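Local coordinates for glycoside hydrolase family 61 (Trichoderma reesei QM6a, PDB 5O2X), which probably cleaves cellulose oxidatively, as a copper-dependent lytic polysaccharide monooxygenase of Auxiliary Activity family 9, at residues A[74-79]-A[139-144]; A[154-159]-A[173-178]. All coordinates share one frame; numbering follows the deposited sequence.

Contact 1: residues A[74-79]-A[139-144]. With MAN (alpha-D-mannopyranose), chain N; NAG (2-acetamido-2-deoxy-beta-D-glucopyranose), chain C; MAN (alpha-D-mannopyranose), chain M.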
loop_
_atom_site.group_PDB
_atom_site.type_symbol
_atom_site.label_atom_id
_atom_site.label_comp_id
_atom_site.label_asym_id
_atom_site.label_seq_id
_atom_site.Cartn_x
_atom_site.Cartn_y
_atom_site.Cartn_z
ATOM N N THR A 74 9.101 11.407 2.871
ATOM C CA THR A 74 9.116 10.017 2.484
ATOM C C THR A 74 8.596 9.162 3.642
ATOM O O THR A 74 8.746 9.471 4.816
ATOM C CB THR A 74 10.437 9.474 1.995
ATOM O OG1 THR A 74 11.310 9.291 3.069
ATOM C CG2 THR A 74 10.964 10.230 0.815
ATOM N N ILE A 75 7.916 8.094 3.247
ATOM C CA ILE A 75 7.301 7.151 4.191
ATOM C C ILE A 75 7.874 5.770 3.889
ATOM O O ILE A 75 7.816 5.289 2.755
ATOM C CB ILE A 75 5.772 7.143 4.030
ATOM C CG1 ILE A 75 5.221 8.556 4.303
ATOM C CG2 ILE A 75 5.165 6.096 4.982
ATOM C CD1 ILE A 75 3.727 8.670 4.221
ATOM N N LEU A 76 8.432 5.167 4.922
ATOM C CA LEU A 76 8.962 3.807 4.893
ATOM C C LEU A 76 7.934 2.875 5.495
ATOM O O LEU A 76 7.428 3.109 6.605
ATOM C CB LEU A 76 10.305 3.769 5.657
ATOM C CG LEU A 76 10.940 2.383 5.771
ATOM C CD1 LEU A 76 12.421 2.530 5.788
ATOM C CD2 LEU A 76 10.428 1.631 7.022
ATOM N N PHE A 77 7.621 1.803 4.764
ATOM C CA PHE A 77 6.723 0.745 5.217
ATOM C C PHE A 77 7.565 -0.449 5.655
ATOM O O PHE A 77 8.416 -0.901 4.898
ATOM C CB PHE A 77 5.812 0.286 4.095
ATOM C CG PHE A 77 4.966 1.370 3.507
ATOM C CD1 PHE A 77 3.789 1.806 4.101
ATOM C CD2 PHE A 77 5.385 1.964 2.327
ATOM C CE1 PHE A 77 3.050 2.810 3.519
ATOM C CE2 PHE A 77 4.652 2.935 1.718
ATOM C CZ PHE A 77 3.486 3.368 2.303
ATOM N N GLN A 78 7.303 -0.968 6.860
ATOM C CA GLN A 78 8.027 -2.129 7.403
ATOM C C GLN A 78 7.118 -3.342 7.439
ATOM O O GLN A 78 6.179 -3.387 8.247
ATOM C CB GLN A 78 8.515 -1.816 8.799
ATOM C CG GLN A 78 9.256 -2.980 9.480
ATOM C CD GLN A 78 10.609 -3.188 8.852
ATOM O OE1 GLN A 78 11.502 -2.332 8.997
ATOM N NE2 GLN A 78 10.782 -4.295 8.122
ATOM N N TRP A 79 7.395 -4.328 6.587
ATOM C CA TRP A 79 6.650 -5.593 6.546
ATOM C C TRP A 79 7.307 -6.623 7.471
ATOM O O TRP A 79 8.546 -6.682 7.563
ATOM C CB TRP A 79 6.610 -6.115 5.125
ATOM C CG TRP A 79 5.698 -5.363 4.211
ATOM C CD1 TRP A 79 5.954 -4.219 3.514
ATOM C CD2 TRP A 79 4.327 -5.705 3.911
ATOM N NE1 TRP A 79 4.838 -3.853 2.805
ATOM C CE2 TRP A 79 3.836 -4.750 3.020
ATOM C CE3 TRP A 79 3.486 -6.761 4.293
ATOM C CZ2 TRP A 79 2.536 -4.811 2.515
ATOM C CZ3 TRP A 79 2.218 -6.828 3.794
ATOM C CH2 TRP A 79 1.735 -5.861 2.906
ATOM N N THR A 139 11.445 -3.521 3.601
ATOM C CA THR A 139 10.899 -2.181 3.575
ATOM C C THR A 139 10.658 -1.727 2.155
ATOM O O THR A 139 11.273 -2.197 1.188
ATOM C CB THR A 139 11.780 -1.165 4.313
ATOM O OG1 THR A 139 13.024 -0.961 3.629
ATOM C CG2 THR A 139 12.017 -1.575 5.752
ATOM N N TRP A 140 9.779 -0.718 2.047
ATOM C CA TRP A 140 9.514 0.016 0.798
ATOM C C TRP A 140 9.399 1.459 1.169
ATOM O O TRP A 140 8.798 1.794 2.206
ATOM C CB TRP A 140 8.234 -0.466 0.122
ATOM C CG TRP A 140 8.040 0.091 -1.244
ATOM C CD1 TRP A 140 7.204 1.120 -1.632
ATOM C CD2 TRP A 140 8.755 -0.289 -2.419
ATOM N NE1 TRP A 140 7.340 1.369 -2.961
ATOM C CE2 TRP A 140 8.290 0.537 -3.488
ATOM C CE3 TRP A 140 9.737 -1.247 -2.690
ATOM C CZ2 TRP A 140 8.773 0.411 -4.800
ATOM C CZ3 TRP A 140 10.194 -1.379 -3.971
ATOM C CH2 TRP A 140 9.744 -0.547 -5.005
ATOM N N VAL A 141 9.920 2.363 0.316
ATOM C CA VAL A 141 9.859 3.808 0.523
ATOM C C VAL A 141 9.025 4.446 -0.561
ATOM O O VAL A 141 9.264 4.205 -1.744
ATOM C CB VAL A 141 11.278 4.415 0.523
ATOM C CG1 VAL A 141 11.225 5.938 0.676
ATOM C CG2 VAL A 141 12.081 3.797 1.660
ATOM N N VAL A 142 8.054 5.288 -0.156
ATOM C CA VAL A 142 7.270 6.118 -1.101
ATOM C C VAL A 142 7.452 7.569 -0.698
ATOM O O VAL A 142 7.570 7.884 0.474
ATOM C CB VAL A 142 5.776 5.666 -1.135
ATOM C CG1 VAL A 142 5.041 6.091 0.122
ATOM C CG2 VAL A 142 5.067 6.147 -2.398
ATOM N N LYS A 143 7.399 8.448 -1.693
ATOM C CA LYS A 143 7.446 9.879 -1.463
ATOM C C LYS A 143 6.084 10.516 -1.684
ATOM O O LYS A 143 5.462 10.311 -2.736
ATOM C CB LYS A 143 8.506 10.511 -2.357
ATOM C CG LYS A 143 8.538 12.022 -2.234
ATOM C CD LYS A 143 9.714 12.634 -2.987
ATOM C CE LYS A 143 9.483 14.105 -3.323
ATOM N NZ LYS A 143 10.570 14.682 -4.184
ATOM N N ILE A 144 5.619 11.267 -0.693
ATOM C CA ILE A 144 4.401 12.054 -0.902
ATOM C C ILE A 144 4.773 13.213 -1.867
ATOM O O ILE A 144 5.726 13.949 -1.611
ATOM C CB ILE A 144 3.895 12.606 0.418
ATOM C CG1 ILE A 144 3.586 11.462 1.387
ATOM C CG2 ILE A 144 2.690 13.491 0.189
ATOM C CD1 ILE A 144 2.622 10.413 0.899
HETATM C C1 MAN N . 15.152 7.218 6.675
HETATM C C2 MAN N . 13.930 7.828 7.342
HETATM C C3 MAN N . 12.643 7.227 6.731
HETATM C C4 MAN N . 12.666 7.428 5.232
HETATM C C5 MAN N . 13.926 6.771 4.679
HETATM C C6 MAN N . 14.091 6.974 3.200
HETATM O O2 MAN N . 13.909 9.232 7.180
HETATM O O3 MAN N . 11.510 7.835 7.342
HETATM O O4 MAN N . 11.500 6.841 4.672
HETATM O O5 MAN N . 15.088 7.322 5.268
HETATM O O6 MAN N . 13.980 8.381 2.863
HETATM C C1 NAG C . 14.704 -5.649 10.126
HETATM C C2 NAG C . 15.390 -5.101 11.340
HETATM C C3 NAG C . 14.883 -5.870 12.558
HETATM C C4 NAG C . 13.387 -5.807 12.671
HETATM C C5 NAG C . 12.721 -6.174 11.354
HETATM C C6 NAG C . 11.260 -5.834 11.341
HETATM C C7 NAG C . 17.660 -4.280 11.649
HETATM C C8 NAG C . 19.118 -4.554 11.457
HETATM N N2 NAG C . 16.823 -5.216 11.214
HETATM O O3 NAG C . 15.480 -5.393 13.775
HETATM O O4 NAG C . 12.899 -6.694 13.699
HETATM O O5 NAG C . 13.311 -5.403 10.265
HETATM O O6 NAG C . 11.033 -4.470 11.656
HETATM O O7 NAG C . 17.251 -3.224 12.158
HETATM C C1 MAN M . 15.289 -1.203 7.247
HETATM C C2 MAN M . 14.535 -0.966 8.525
HETATM C C3 MAN M . 15.367 -0.182 9.515
HETATM C C4 MAN M . 16.727 -0.798 9.719
HETATM C C5 MAN M . 17.389 -1.074 8.374
HETATM C C6 MAN M . 18.670 -1.861 8.505
HETATM O O2 MAN M . 14.208 -2.250 9.063
HETATM O O3 MAN M . 14.689 -0.087 10.777
HETATM O O4 MAN M . 17.540 0.117 10.469
HETATM O O5 MAN M . 16.539 -1.802 7.494
HETATM O O6 MAN M . 19.344 -1.946 7.249
#
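Thr139, Phe77 and Thr74 bury the largest areas where strands 74-79 and 139-143 pair antiparallel, Gln78 facing Thr139 and Thr74 facing Lys143 in non-hydrogen-bonded pairs. Backbone bonds at Ile75/Val142 and Phe77/Trp140 fix this register; the one from Trp140 N to Phe77 O is the longest, at 3.2 Å. The two faces of the pair differ in character. On the face of Thr74, Leu76 and Gln78, the Thr139 methyl CG2 lies 3.8 Å from Leu76 CD2 and 3.4 Å from Gln78 OE1. With chi1 at 68°, Thr139 sets this methyl beside its own backbone N and turns OG1 to Asn136 O. Gln78, bent at chi2, offers OE1 to O2 of a glycan mannose at 2.7 Å, while NE2 bonds to Asn137 O. With an alanine here, that mannose O2 would probably lose its acceptor and the Thr139 methyl one of its neighbours. At the other end Thr74 OG1 meets two hydroxyls of a second mannose, O6 at 2.8 Å and O4 at 2.9 Å, a two-point grip on one sugar. On the opposite face, in the conformer of Val142 given here, Phe77 CE2 comes obliquely to within 3.6 Å of Val142 CG1, and Ile75 CG2 sits over the rim of one ring face. Strand 139-143 forms one edge of its five-stranded sheet within the chain; strand 74-80 is flanked on its other side by strand 3-9, whose Val8 bonds to the Leu76 backbone, while Phe77, Trp140 and Val142 reach Asp92 of strand 90-96.

Contact 2: residues A[154-159]-A[173-178]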
loop_
_atom_site.group_PDB
_atom_site.type_symbol
_atom_site.label_atom_id
_atom_site.label_comp_id
_atom_site.label_asym_id
_atom_site.label_seq_id
_atom_site.Cartn_x
_atom_site.Cartn_y
_atom_site.Cartn_z
ATOM N N VAL A 154 -6.205 8.777 2.540
ATOM C CA VAL A 154 -5.850 7.388 2.807
ATOM C C VAL A 154 -4.705 7.033 1.845
ATOM O O VAL A 154 -4.824 7.184 0.628
ATOM C CB VAL A 154 -7.029 6.451 2.621
ATOM C CG1 VAL A 154 -6.587 4.991 2.714
ATOM C CG2 VAL A 154 -8.080 6.711 3.690
ATOM N N LEU A 155 -3.627 6.525 2.442
ATOM C CA LEU A 155 -2.468 5.980 1.737
ATOM C C LEU A 155 -2.677 4.458 1.690
ATOM O O LEU A 155 -2.741 3.822 2.741
ATOM C CB LEU A 155 -1.204 6.373 2.482
ATOM C CG LEU A 155 0.100 5.712 2.151
ATOM C CD1 LEU A 155 0.459 5.978 0.742
ATOM C CD2 LEU A 155 1.182 6.189 3.114
ATOM N N ARG A 156 -2.803 3.915 0.492
ATOM C CA ARG A 156 -3.040 2.501 0.260
ATOM C C ARG A 156 -1.799 1.934 -0.381
ATOM O O ARG A 156 -1.523 2.157 -1.557
ATOM C CB ARG A 156 -4.275 2.310 -0.622
ATOM C CG ARG A 156 -4.641 0.871 -0.924
ATOM C CD ARG A 156 -5.785 0.795 -1.925
ATOM N NE ARG A 156 -6.213 -0.567 -2.235
ATOM C CZ ARG A 156 -5.554 -1.408 -3.018
ATOM N NH1 ARG A 156 -4.464 -0.999 -3.661
ATOM N NH2 ARG A 156 -5.957 -2.661 -3.161
ATOM N N HIS A 157 -1.032 1.186 0.436
ATOM C CA HIS A 157 0.198 0.509 -0.002
ATOM C C HIS A 157 -0.123 -0.945 -0.277
ATOM O O HIS A 157 -0.933 -1.543 0.440
ATOM C CB HIS A 157 1.204 0.631 1.151
ATOM C CG HIS A 157 2.451 -0.157 0.955
ATOM N ND1 HIS A 157 3.447 0.143 0.066
ATOM C CD2 HIS A 157 2.869 -1.318 1.529
ATOM C CE1 HIS A 157 4.413 -0.758 0.139
ATOM N NE2 HIS A 157 4.092 -1.663 1.030
ATOM N N GLU A 158 0.469 -1.551 -1.296
ATOM C CA GLU A 158 0.064 -2.906 -1.629
ATOM C C GLU A 158 1.214 -3.651 -2.288
ATOM O O GLU A 158 1.857 -3.172 -3.218
ATOM C CB GLU A 158 -1.115 -2.830 -2.603
ATOM C CG GLU A 158 -1.709 -4.144 -3.057
ATOM C CD GLU A 158 -2.896 -3.916 -3.967
ATOM O OE1 GLU A 158 -2.817 -2.960 -4.790
ATOM O OE2 GLU A 158 -3.915 -4.630 -3.840
ATOM N N ILE A 159 1.417 -4.898 -1.836
ATOM C CA ILE A 159 2.225 -5.888 -2.540
ATOM C C ILE A 159 1.247 -6.835 -3.218
ATOM O O ILE A 159 0.228 -7.213 -2.638
ATOM C CB ILE A 159 3.124 -6.710 -1.579
ATOM C CG1 ILE A 159 4.032 -5.828 -0.725
ATOM C CG2 ILE A 159 3.961 -7.686 -2.388
ATOM C CD1 ILE A 159 4.804 -6.604 0.314
ATOM N N ASN A 173 -3.406 -10.242 -3.345
ATOM C CA ASN A 173 -3.185 -8.818 -3.093
ATOM C C ASN A 173 -3.117 -8.584 -1.588
ATOM O O ASN A 173 -3.943 -9.095 -0.822
ATOM C CB ASN A 173 -4.309 -7.975 -3.668
ATOM C CG ASN A 173 -4.318 -7.962 -5.175
ATOM O OD1 ASN A 173 -4.309 -9.004 -5.826
ATOM N ND2 ASN A 173 -4.345 -6.766 -5.748
ATOM N N TYR A 174 -2.170 -7.727 -1.180
ATOM C CA TYR A 174 -1.944 -7.435 0.233
ATOM C C TYR A 174 -2.016 -5.935 0.461
ATOM O O TYR A 174 -0.988 -5.261 0.736
ATOM C CB TYR A 174 -0.581 -7.986 0.676
ATOM C CG TYR A 174 -0.452 -9.502 0.526
ATOM C CD1 TYR A 174 -0.107 -10.087 -0.665
ATOM C CD2 TYR A 174 -0.644 -10.342 1.622
ATOM C CE1 TYR A 174 0.063 -11.448 -0.778
ATOM C CE2 TYR A 174 -0.495 -11.717 1.542
ATOM C CZ TYR A 174 -0.098 -12.268 0.327
ATOM O OH TYR A 174 0.046 -13.645 0.273
ATOM N N PRO A 175 -3.218 -5.334 0.380
ATOM C CA PRO A 175 -3.347 -3.879 0.625
ATOM C C PRO A 175 -3.283 -3.567 2.109
ATOM O O PRO A 175 -3.770 -4.327 2.962
ATOM C CB PRO A 175 -4.742 -3.561 0.049
ATOM C CG PRO A 175 -5.501 -4.869 0.227
ATOM C CD PRO A 175 -4.478 -5.940 -0.059
ATOM N N GLN A 176 -2.737 -2.375 2.386
ATOM C CA GLN A 176 -2.599 -1.856 3.754
ATOM C C GLN A 176 -2.862 -0.344 3.677
ATOM O O GLN A 176 -2.155 0.365 2.958
ATOM C CB GLN A 176 -1.173 -2.106 4.263
ATOM C CG GLN A 176 -0.765 -3.577 4.347
ATOM C CD GLN A 176 -1.262 -4.232 5.594
ATOM O OE1 GLN A 176 -0.544 -4.318 6.608
ATOM N NE2 GLN A 176 -2.504 -4.698 5.576
ATOM N N CYS A 177 -3.875 0.104 4.408
ATOM C CA CYS A 177 -4.265 1.513 4.386
ATOM C C CYS A 177 -3.847 2.245 5.644
ATOM O O CYS A 177 -3.873 1.687 6.766
ATOM C CB CYS A 177 -5.788 1.639 4.271
ATOM S SG CYS A 177 -6.362 1.144 2.628
ATOM N N PHE A 178 -3.517 3.527 5.472
ATOM C CA PHE A 178 -3.064 4.409 6.529
ATOM C C PHE A 178 -3.693 5.792 6.351
ATOM O O PHE A 178 -3.894 6.226 5.222
ATOM C CB PHE A 178 -1.535 4.602 6.466
ATOM C CG PHE A 178 -0.801 3.284 6.557
ATOM C CD1 PHE A 178 -0.517 2.735 7.807
ATOM C CD2 PHE A 178 -0.503 2.552 5.431
ATOM C CE1 PHE A 178 0.022 1.474 7.915
ATOM C CE2 PHE A 178 0.072 1.281 5.550
ATOM C CZ PHE A 178 0.322 0.772 6.787
#
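The Arg156 guanidinium has Pro175 CB over one face, 3.4 Å above its plane and displaced toward the rim, while Glu158 OE1 lies in plane at its edge; the Tyr174 ring has the carbonyl O of its cross-strand partner Ile159 at its edge, in plane. These groups belong to a beta hairpin, strands 151-161 and 172-183, in the immunoglobulin-like beta-sandwich of AA9 enzymes. Hydrogen-bonded pairs Leu155/Phe178, His157/Gln176 and Ile159/Tyr174 alternate with non-hydrogen-bonded ones. Pro175 has no N-H to give, and it occupies one of the latter, opposite Glu158, where none is needed across the pair. On the face of Arg156, Glu158, Pro175 and Cys177, both charged chains run extended. Arg156 lies alongside Pro175, pointing the same way, and grips Glu158 end-on: NH1 bonds to OE1 at 2.8 Å in a salt bridge and NH2 to OE2, both nitrogens coming from above the carboxylate plane, not within it. The arginine's remaining donor capacity goes partly to backbone carbonyls, NE to Ile55 O and NH2 also to Ile54 O. Tyr199 OH adds a bond to Glu158 OE1, and this set of donors round a buried carboxylate would probably favour its ionised form. Farther along, Cys177 SG, disulfide-bonded to Cys56, lies 3.9 Å from Val154 CG1. On the reverse face Leu155, His157 and Phe178 turn toward the other sheet, with Phe178 touching Ile4. Across the strands, Asn173 ND2 bonds at 2.9 Å to Glu158 OE2, from the side of the carboxylate plane opposite that used by Arg156 NH2.

How the contacts relate
Contacts 1 and 2 belong to different sheets and meet through the core between them, their centres 11 Å apart. The faces that approach are those of Phe77 in 74-79 and of His157 and Ile159 in 154-159: Phe77 CE2 lies 3.5 Å from His157 ND1, the two rings stacked, and Trp79 NE1 lies 2.9 Å from His157 NE2, a probable hydrogen bond. Trp79 also packs on Ile159, CE2 to CD1 at 3.4 Å. The copper site adjoins contact 2, where the Tyr174 side chain comes to about 3 Å from the metal, completed by His86 and the methylated N-terminal histidine. Contact 1 instead faces glycan on its far side.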